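Local coordinates for natterin-like protein (Lethenteron camtschaticum, PDB 6IUL) that probably forms pores in membranes as a cytotoxin of lamprey immunity, pairing a jacalin-like lectin domain with an aerolysin-type pore-forming module, at residues Y186-S191 / V264-G269; P219-V224 / T303-T308; F210-K215 / A279-T284. All blocks are in the same frame, centred on the assembly; numbering follows the deposited sequence.

Contact 1 (Y186-S191 / V264-G269); sequences YTFESS and VVANIG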
loop_
_atom_site.group_PDB
_atom_site.type_symbol
_atom_site.label_atom_id
_atom_site.label_comp_id
_atom_site.label_asym_id
_atom_site.label_seq_id
_atom_site.Cartn_x
_atom_site.Cartn_y
_atom_site.Cartn_z
ATOM N N TYR A 186 20.011 -21.769 -29.474
ATOM C CA TYR A 186 19.668 -21.976 -28.041
ATOM C C TYR A 186 18.620 -21.002 -27.607
ATOM O O TYR A 186 18.359 -20.056 -28.296
ATOM C CB TYR A 186 20.886 -21.691 -27.135
ATOM C CG TYR A 186 22.106 -22.530 -27.370
ATOM C CD1 TYR A 186 23.035 -22.168 -28.317
ATOM C CD2 TYR A 186 22.344 -23.675 -26.624
ATOM C CE1 TYR A 186 24.165 -22.934 -28.536
ATOM C CE2 TYR A 186 23.489 -24.425 -26.809
ATOM C CZ TYR A 186 24.381 -24.052 -27.768
ATOM O OH TYR A 186 25.532 -24.794 -27.950
ATOM N N THR A 187 18.027 -21.183 -26.441
ATOM C CA THR A 187 17.007 -20.250 -25.961
ATOM C C THR A 187 17.462 -19.548 -24.687
ATOM O O THR A 187 17.738 -20.186 -23.695
ATOM C CB THR A 187 15.676 -20.986 -25.647
ATOM O OG1 THR A 187 15.291 -21.822 -26.760
ATOM C CG2 THR A 187 14.559 -19.940 -25.329
ATOM N N PHE A 188 17.515 -18.240 -24.712
ATOM C CA PHE A 188 17.800 -17.468 -23.514
ATOM C C PHE A 188 16.490 -17.049 -22.833
ATOM O O PHE A 188 15.551 -16.582 -23.494
ATOM C CB PHE A 188 18.568 -16.217 -23.908
ATOM C CG PHE A 188 18.977 -15.353 -22.752
ATOM C CD1 PHE A 188 20.157 -15.581 -22.085
ATOM C CD2 PHE A 188 18.186 -14.291 -22.364
ATOM C CE1 PHE A 188 20.539 -14.766 -21.026
ATOM C CE2 PHE A 188 18.553 -13.461 -21.316
ATOM C CZ PHE A 188 19.720 -13.700 -20.642
ATOM N N GLU A 189 16.463 -17.195 -21.509
ATOM C CA GLU A 189 15.382 -16.717 -20.681
ATOM C C GLU A 189 15.922 -15.944 -19.486
ATOM O O GLU A 189 16.950 -16.311 -18.938
ATOM C CB GLU A 189 14.626 -17.903 -20.146
ATOM C CG GLU A 189 13.725 -18.590 -21.122
ATOM C CD GLU A 189 13.027 -19.821 -20.527
ATOM O OE1 GLU A 189 13.281 -20.184 -19.360
ATOM O OE2 GLU A 189 12.272 -20.462 -21.271
ATOM N N SER A 190 15.206 -14.892 -19.059
ATOM C CA SER A 190 15.569 -14.160 -17.861
ATOM C C SER A 190 14.370 -13.511 -17.228
ATOM O O SER A 190 13.413 -13.187 -17.920
ATOM C CB SER A 190 16.626 -13.109 -18.183
ATOM O OG SER A 190 17.023 -12.446 -16.990
ATOM N N SER A 191 14.430 -13.293 -15.918
ATOM C CA SER A 191 13.336 -12.590 -15.207
ATOM C C SER A 191 13.877 -11.788 -14.026
ATOM O O SER A 191 14.955 -12.109 -13.476
ATOM C CB SER A 191 12.286 -13.589 -14.706
ATOM O OG SER A 191 12.839 -14.532 -13.771
ATOM N N VAL A 264 25.620 -13.402 -23.685
ATOM C CA VAL A 264 24.349 -12.646 -23.618
ATOM C C VAL A 264 24.196 -12.041 -22.247
ATOM O O VAL A 264 24.308 -12.731 -21.209
ATOM C CB VAL A 264 23.162 -13.556 -23.872
ATOM C CG1 VAL A 264 21.859 -12.795 -23.767
ATOM C CG2 VAL A 264 23.306 -14.225 -25.224
ATOM N N VAL A 265 23.968 -10.742 -22.239
ATOM C CA VAL A 265 23.715 -10.022 -20.972
ATOM C C VAL A 265 22.340 -9.390 -21.031
ATOM O O VAL A 265 22.028 -8.649 -21.955
ATOM C CB VAL A 265 24.749 -8.937 -20.724
ATOM C CG1 VAL A 265 24.448 -8.221 -19.429
ATOM C CG2 VAL A 265 26.155 -9.542 -20.682
ATOM N N ALA A 266 21.515 -9.726 -20.043
ATOM C CA ALA A 266 20.213 -9.104 -19.878
ATOM C C ALA A 266 20.271 -7.931 -18.906
ATOM O O ALA A 266 20.834 -8.047 -17.802
ATOM C CB ALA A 266 19.168 -10.128 -19.409
ATOM N N ASN A 267 19.629 -6.850 -19.339
ATOM C CA ASN A 267 19.601 -5.555 -18.636
ATOM C C ASN A 267 18.162 -5.004 -18.482
ATOM O O ASN A 267 17.222 -5.428 -19.172
ATOM C CB ASN A 267 20.414 -4.499 -19.383
ATOM C CG ASN A 267 21.855 -4.892 -19.555
ATOM O OD1 ASN A 267 22.593 -5.057 -18.566
ATOM N ND2 ASN A 267 22.279 -5.074 -20.827
ATOM N N ILE A 268 18.023 -4.047 -17.567
ATOM C CA ILE A 268 16.791 -3.267 -17.423
ATOM C C ILE A 268 17.116 -1.866 -16.997
ATOM O O ILE A 268 18.113 -1.615 -16.317
ATOM C CB ILE A 268 15.805 -3.917 -16.453
ATOM C CG1 ILE A 268 14.399 -3.402 -16.724
ATOM C CG2 ILE A 268 16.286 -3.691 -15.048
ATOM C CD1 ILE A 268 13.300 -4.037 -15.893
ATOM N N GLY A 269 16.313 -0.919 -17.463
ATOM C CA GLY A 269 16.543 0.486 -17.077
ATOM C C GLY A 269 15.633 0.937 -15.933
ATOM O O GLY A 269 14.453 0.614 -15.919
#

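Contact 2 (P219-V224 / T303-T308); sequences PEVMEV and TYTKMT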
loop_
_atom_site.group_PDB
_atom_site.type_symbol
_atom_site.label_atom_id
_atom_site.label_comp_id
_atom_site.label_asym_id
_atom_site.label_seq_id
_atom_site.Cartn_x
_atom_site.Cartn_y
_atom_site.Cartn_z
ATOM N N PRO A 219 3.240 8.747 -14.882
ATOM C CA PRO A 219 4.422 9.124 -15.655
ATOM C C PRO A 219 5.336 7.919 -15.904
ATOM O O PRO A 219 5.657 7.151 -14.980
ATOM C CB PRO A 219 5.118 10.163 -14.772
ATOM C CG PRO A 219 4.008 10.729 -13.959
ATOM C CD PRO A 219 3.078 9.588 -13.693
ATOM N N GLU A 220 5.727 7.764 -17.162
ATOM C CA GLU A 220 6.527 6.625 -17.593
ATOM C C GLU A 220 7.634 7.160 -18.484
ATOM O O GLU A 220 7.589 8.291 -18.987
ATOM C CB GLU A 220 5.658 5.609 -18.377
ATOM C CG GLU A 220 4.621 4.868 -17.545
ATOM C CD GLU A 220 3.665 4.017 -18.371
ATOM O OE1 GLU A 220 3.750 4.032 -19.631
ATOM O OE2 GLU A 220 2.816 3.339 -17.744
ATOM N N VAL A 221 8.595 6.293 -18.749
ATOM C CA VAL A 221 9.672 6.589 -19.655
ATOM C C VAL A 221 9.391 5.936 -21.007
ATOM O O VAL A 221 8.813 4.875 -21.077
ATOM C CB VAL A 221 10.983 6.113 -19.040
ATOM C CG1 VAL A 221 12.044 5.874 -20.094
ATOM C CG2 VAL A 221 11.464 7.120 -18.007
ATOM N N MET A 222 9.798 6.602 -22.080
ATOM C CA MET A 222 9.504 6.176 -23.442
ATOM C C MET A 222 10.769 6.263 -24.304
ATOM O O MET A 222 11.508 7.257 -24.263
ATOM C CB MET A 222 8.416 7.097 -24.007
ATOM C CG MET A 222 8.122 6.970 -25.489
ATOM S SD MET A 222 6.961 8.262 -25.993
ATOM C CE MET A 222 5.422 7.341 -25.880
ATOM N N GLU A 223 10.961 5.243 -25.132
ATOM C CA GLU A 223 12.124 5.133 -26.036
ATOM C C GLU A 223 11.925 6.051 -27.241
ATOM O O GLU A 223 11.000 5.880 -28.021
ATOM C CB GLU A 223 12.367 3.682 -26.511
ATOM C CG GLU A 223 11.780 2.578 -25.615
ATOM C CD GLU A 223 10.291 2.321 -25.880
ATOM O OE1 GLU A 223 9.970 2.090 -27.059
ATOM O OE2 GLU A 223 9.447 2.396 -24.942
ATOM N N VAL A 224 12.768 7.065 -27.321
ATOM C CA VAL A 224 12.969 7.824 -28.541
ATOM C C VAL A 224 14.375 7.417 -28.982
ATOM O O VAL A 224 15.028 6.661 -28.279
ATOM C CB VAL A 224 12.820 9.352 -28.307
ATOM C CG1 VAL A 224 11.383 9.671 -27.925
ATOM C CG2 VAL A 224 13.808 9.878 -27.261
ATOM N N THR A 303 10.079 4.044 -11.917
ATOM C CA THR A 303 9.605 3.238 -13.024
ATOM C C THR A 303 10.767 2.470 -13.665
ATOM O O THR A 303 11.952 2.748 -13.384
ATOM C CB THR A 303 8.888 4.095 -14.069
ATOM O OG1 THR A 303 8.150 3.241 -14.952
ATOM C CG2 THR A 303 9.860 4.944 -14.885
ATOM N N TYR A 304 10.415 1.499 -14.496
ATOM C CA TYR A 304 11.388 0.661 -15.181
ATOM C C TYR A 304 11.015 0.554 -16.647
ATOM O O TYR A 304 9.837 0.607 -16.994
ATOM C CB TYR A 304 11.472 -0.739 -14.586
ATOM C CG TYR A 304 12.122 -0.841 -13.238
ATOM C CD1 TYR A 304 11.391 -0.618 -12.059
ATOM C CD2 TYR A 304 13.458 -1.209 -13.118
ATOM C CE1 TYR A 304 11.979 -0.737 -10.812
ATOM C CE2 TYR A 304 14.064 -1.333 -11.869
ATOM C CZ TYR A 304 13.316 -1.083 -10.722
ATOM O OH TYR A 304 13.938 -1.195 -9.494
ATOM N N THR A 305 12.033 0.394 -17.504
ATOM C CA THR A 305 11.796 0.060 -18.911
ATOM C C THR A 305 11.546 -1.442 -19.039
ATOM O O THR A 305 11.591 -2.194 -18.065
ATOM C CB THR A 305 13.034 0.396 -19.778
ATOM O OG1 THR A 305 14.135 -0.402 -19.354
ATOM C CG2 THR A 305 13.438 1.832 -19.584
ATOM N N LYS A 306 11.317 -1.880 -20.258
ATOM C CA LYS A 306 11.300 -3.326 -20.586
ATOM C C LYS A 306 12.714 -3.889 -20.485
ATOM O O LYS A 306 13.694 -3.157 -20.667
ATOM C CB LYS A 306 10.726 -3.584 -22.001
ATOM C CG LYS A 306 9.179 -3.505 -22.116
ATOM C CD LYS A 306 8.534 -3.839 -20.763
ATOM C CE LYS A 306 7.018 -3.894 -20.707
ATOM N NZ LYS A 306 6.489 -5.149 -21.287
ATOM N N MET A 307 12.832 -5.172 -20.150
ATOM C CA MET A 307 14.078 -5.871 -20.206
ATOM C C MET A 307 14.594 -5.935 -21.632
ATOM O O MET A 307 13.845 -6.215 -22.527
ATOM C CB MET A 307 13.948 -7.303 -19.692
ATOM C CG MET A 307 13.850 -7.392 -18.202
ATOM S SD MET A 307 13.882 -9.092 -17.662
ATOM C CE MET A 307 13.620 -8.745 -15.973
ATOM N N THR A 308 15.899 -5.734 -21.789
ATOM C CA THR A 308 16.567 -5.911 -23.092
ATOM C C THR A 308 17.811 -6.781 -22.914
ATOM O O THR A 308 18.167 -7.161 -21.797
ATOM C CB THR A 308 16.986 -4.535 -23.649
ATOM O OG1 THR A 308 17.868 -3.907 -22.694
ATOM C CG2 THR A 308 15.717 -3.631 -23.892
HETATM O O HOH W 1 5.752 3.751 -14.363
#

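Contact 3 (F210-K215 / A279-T284); sequences FSLSVK and ALLRIT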
loop_
_atom_site.group_PDB
_atom_site.type_symbol
_atom_site.label_atom_id
_atom_site.label_comp_id
_atom_site.label_asym_id
_atom_site.label_seq_id
_atom_site.Cartn_x
_atom_site.Cartn_y
_atom_site.Cartn_z
ATOM N N PHE A 210 -10.012 13.452 3.996
ATOM C CA PHE A 210 -10.818 12.851 2.961
ATOM C C PHE A 210 -10.292 11.489 2.550
ATOM O O PHE A 210 -9.149 11.166 2.847
ATOM C CB PHE A 210 -10.848 13.798 1.749
ATOM C CG PHE A 210 -11.304 15.189 2.088
ATOM C CD1 PHE A 210 -12.655 15.472 2.306
ATOM C CD2 PHE A 210 -10.392 16.218 2.199
ATOM C CE1 PHE A 210 -13.055 16.740 2.668
ATOM C CE2 PHE A 210 -10.790 17.502 2.539
ATOM C CZ PHE A 210 -12.131 17.767 2.753
ATOM N N SER A 211 -11.104 10.679 1.858
ATOM C CA SER A 211 -10.553 9.490 1.216
ATOM C C SER A 211 -10.260 9.829 -0.248
ATOM O O SER A 211 -11.142 9.882 -1.103
ATOM C CB SER A 211 -11.445 8.249 1.369
ATOM O OG SER A 211 -12.513 8.304 0.512
ATOM N N LEU A 212 -9.003 10.118 -0.519
ATOM C CA LEU A 212 -8.584 10.625 -1.842
ATOM C C LEU A 212 -8.337 9.484 -2.832
ATOM O O LEU A 212 -7.789 8.449 -2.448
ATOM C CB LEU A 212 -7.277 11.407 -1.708
ATOM C CG LEU A 212 -7.322 12.639 -0.835
ATOM C CD1 LEU A 212 -5.968 13.244 -0.713
ATOM C CD2 LEU A 212 -8.303 13.676 -1.362
ATOM N N SER A 213 -8.795 9.651 -4.065
ATOM C CA SER A 213 -8.274 8.895 -5.186
ATOM C C SER A 213 -7.822 9.875 -6.265
ATOM O O SER A 213 -8.247 11.037 -6.293
ATOM C CB SER A 213 -9.275 7.870 -5.743
ATOM O OG SER A 213 -10.449 8.505 -6.104
ATOM N N VAL A 214 -6.928 9.397 -7.123
ATOM C CA VAL A 214 -6.396 10.175 -8.230
ATOM C C VAL A 214 -6.804 9.543 -9.540
ATOM O O VAL A 214 -6.499 8.383 -9.809
ATOM C CB VAL A 214 -4.873 10.203 -8.170
ATOM C CG1 VAL A 214 -4.338 11.106 -9.262
ATOM C CG2 VAL A 214 -4.401 10.692 -6.808
ATOM N N LYS A 215 -7.537 10.289 -10.355
ATOM C CA LYS A 215 -7.929 9.813 -11.659
ATOM C C LYS A 215 -6.947 10.428 -12.650
ATOM O O LYS A 215 -7.054 11.598 -13.011
ATOM C CB LYS A 215 -9.389 10.128 -11.976
ATOM C CG LYS A 215 -9.862 9.527 -13.288
ATOM C CD LYS A 215 -11.341 9.861 -13.547
ATOM C CE LYS A 215 -11.494 11.112 -14.420
ATOM N NZ LYS A 215 -12.823 11.758 -14.341
ATOM N N ALA A 279 -3.267 20.064 -10.365
ATOM C CA ALA A 279 -4.438 19.218 -10.448
ATOM C C ALA A 279 -5.638 19.903 -9.811
ATOM O O ALA A 279 -5.538 20.993 -9.284
ATOM C CB ALA A 279 -4.177 17.868 -9.740
ATOM N N LEU A 280 -6.783 19.238 -9.857
ATOM C CA LEU A 280 -7.995 19.747 -9.250
ATOM C C LEU A 280 -8.549 18.695 -8.275
ATOM O O LEU A 280 -8.761 17.526 -8.634
ATOM C CB LEU A 280 -8.984 20.060 -10.364
ATOM C CG LEU A 280 -10.341 20.611 -9.907
ATOM C CD1 LEU A 280 -10.152 21.983 -9.251
ATOM C CD2 LEU A 280 -11.375 20.687 -11.015
ATOM N N LEU A 281 -8.801 19.116 -7.055
ATOM C CA LEU A 281 -9.523 18.272 -6.111
ATOM C C LEU A 281 -11.006 18.562 -6.240
ATOM O O LEU A 281 -11.447 19.697 -6.047
ATOM C CB LEU A 281 -9.052 18.533 -4.685
ATOM C CG LEU A 281 -9.907 17.860 -3.594
ATOM C CD1 LEU A 281 -9.799 16.370 -3.711
ATOM C CD2 LEU A 281 -9.440 18.286 -2.227
ATOM N N ARG A 282 -11.784 17.564 -6.610
ATOM C CA ARG A 282 -13.223 17.721 -6.641
ATOM C C ARG A 282 -13.872 16.839 -5.581
ATOM O O ARG A 282 -13.770 15.609 -5.623
ATOM C CB ARG A 282 -13.792 17.358 -8.000
ATOM C CG ARG A 282 -15.310 17.388 -8.037
ATOM C CD ARG A 282 -15.854 17.461 -9.446
ATOM N NE ARG A 282 -15.547 18.765 -10.032
ATOM C CZ ARG A 282 -15.440 18.997 -11.337
ATOM N NH1 ARG A 282 -15.590 18.029 -12.232
ATOM N NH2 ARG A 282 -15.190 20.221 -11.757
ATOM N N ILE A 283 -14.590 17.483 -4.678
ATOM C CA ILE A 283 -15.354 16.801 -3.663
ATOM C C ILE A 283 -16.807 16.843 -4.078
ATOM O O ILE A 283 -17.383 17.902 -4.199
ATOM C CB ILE A 283 -15.190 17.482 -2.301
ATOM C CG1 ILE A 283 -13.718 17.392 -1.883
ATOM C CG2 ILE A 283 -16.115 16.844 -1.254
ATOM C CD1 ILE A 283 -13.360 18.224 -0.671
ATOM N N THR A 284 -17.397 15.674 -4.256
ATOM C CA THR A 284 -18.775 15.569 -4.636
ATOM C C THR A 284 -19.582 15.092 -3.457
ATOM O O THR A 284 -19.276 14.057 -2.842
ATOM C CB THR A 284 -18.925 14.602 -5.828
ATOM O OG1 THR A 284 -18.073 15.067 -6.900
ATOM C CG2 THR A 284 -20.375 14.497 -6.305
#

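Contact 1 (Y186-S191 / V264-G269)
In the elongated aerolysin-type pore-forming module, F188 on strand 184-200 packs against V264 and A266 of strand 260-285. The two strands are not hydrogen-bonded to each other here; their short axes pass 8.6 Å apart and run roughly the same way, at 31°, so side chains fill the space between them. F188 carries most of the contact. Its CG lies anti to the backbone N (chi1 -178°), which stretches the ring across toward the second strand, while the V264 side chain reaches back from the opposite direction. V264 CG1 sits squarely over one ring face, 3.7 Å from the F188 ring centroid and only 14° off the normal, a CH-pi contact. A266 takes a different part of the same ring: its CB meets the edge, 3.8 Å from F188 CZ. Two residues on from F188, S190 OG rests against that methyl as well, 4.0 Å from A266 CB. All four residues are buried, and the contact is van der Waals packing, with no hydrogen bond across the pair. The F188 ring also meets F252 and makes a cation-pi contact with K172, and V264 touches F252. Farther along, S191 OG bonds to I146 N of the second subunit. On the two sides, F188 and S190 hydrogen-bond through their backbones to strand 241-256, while V264 does so to M174 of strand 166-178.

Contact 2 (P219-V224 / T303-T308)
V221 and T305 bring their backbones closest here, CA to CA 6.9 Å, yet no hydrogen bond joins strand 212-223 directly to strand 290-313. V221 bridges the gap with both of its methyls. Its CG2 meets T303 CG2 at 4.1 Å, the two side chains crossing at a slant, and its other branch, V221 CG1, approaches T305 CG2 at 4.3 Å. T303 turns OG1 anti to its backbone N (chi1 -165°), which leaves CG2 wedged between N and the carbonyl carbon and facing the valine. T305, turned differently (chi1 63°), likewise gives CG2 to V221, while its OG1 donates to K306 O at 3.1 Å, 38° out of the carbonyl plane, and accepts from G269 N. One water bonds weakly to P219 O (3.5 Å); its link to T303 OG1 is short enough to be doubtful. In this aerolysin-type module V221 also packs on A271 of strand 260-285, to which T303 and T305 bond through their backbones, and on F228 and F230 of strand 228-238. The chemistry is thus loose methyl packing: both threonines offer carbon to the valine, and the T305 hydroxyl is spent on backbone groups, fixing that side chain's rotation.

Contact 3 (F210-K215 / A279-T284)
F210 and I283 meet through a CH-pi contact. I283 CD1 stands over one face of the F210 ring, 3.9 Å from the centroid and 24° off the normal, so it is shifted toward the rim and lies 3.7 Å from F210 CZ. The two side chains cross at about a right angle. I283 reaches the ring because its CG1 is anti to the carbonyl carbon (chi1 -63°) and the rest of the chain is extended, which puts the CD1 methyl at its far end.

The second contact is purely aliphatic: L212 CD2 touches L281 CD1 at 3.9 Å, again with the side chains crossing nearly at right angles. L281 leaves its backbone toward the other segment, whereas L212 sets off obliquely and closes in through its branched end. Here the pore-forming module has its long strands 212-223 and 260-285 both paired to strand 135-155, the first parallel to it and the second antiparallel. F210 lies nearest I283 and L212 nearest L281, so the pairing runs backward along the second segment, though the two segments are steeply skewed. F210 follows directly on the short helix 206-209.

Polar bonds lie around this hydrophobic patch. S213 and K215 hydrogen-bond through their backbones to strand 135-155, and R282 NE forms a salt bridge with D292. At the other end, F210 O accepts from K193 NZ of the second subunit, and S211 OG bonds to T247 OG1 of that subunit.

From the N terminus, the chain first passes the jacalin-like region, then meets 186-191, 210-215 and 219-224 in turn before their partners come round. Contact 1 closes first, at 264-269, contact 3 next at 279-284, and contact 2 last at 303-308. Every pair of loops therefore crosses and none nests. Strand 260-285 serves contacts 1 and 3, whose centres lie about 42 Å apart, and strand 212-223 serves contacts 3 and 2. Contacts 1 and 2 touch directly: strands 260-285 and 290-313 are antiparallel neighbours, and G269 O lies 2.9 Å from T305 N, probably a hydrogen bond. Together they join strands 184-200, 212-223, 260-285 and 290-313 at three points along the elongated module.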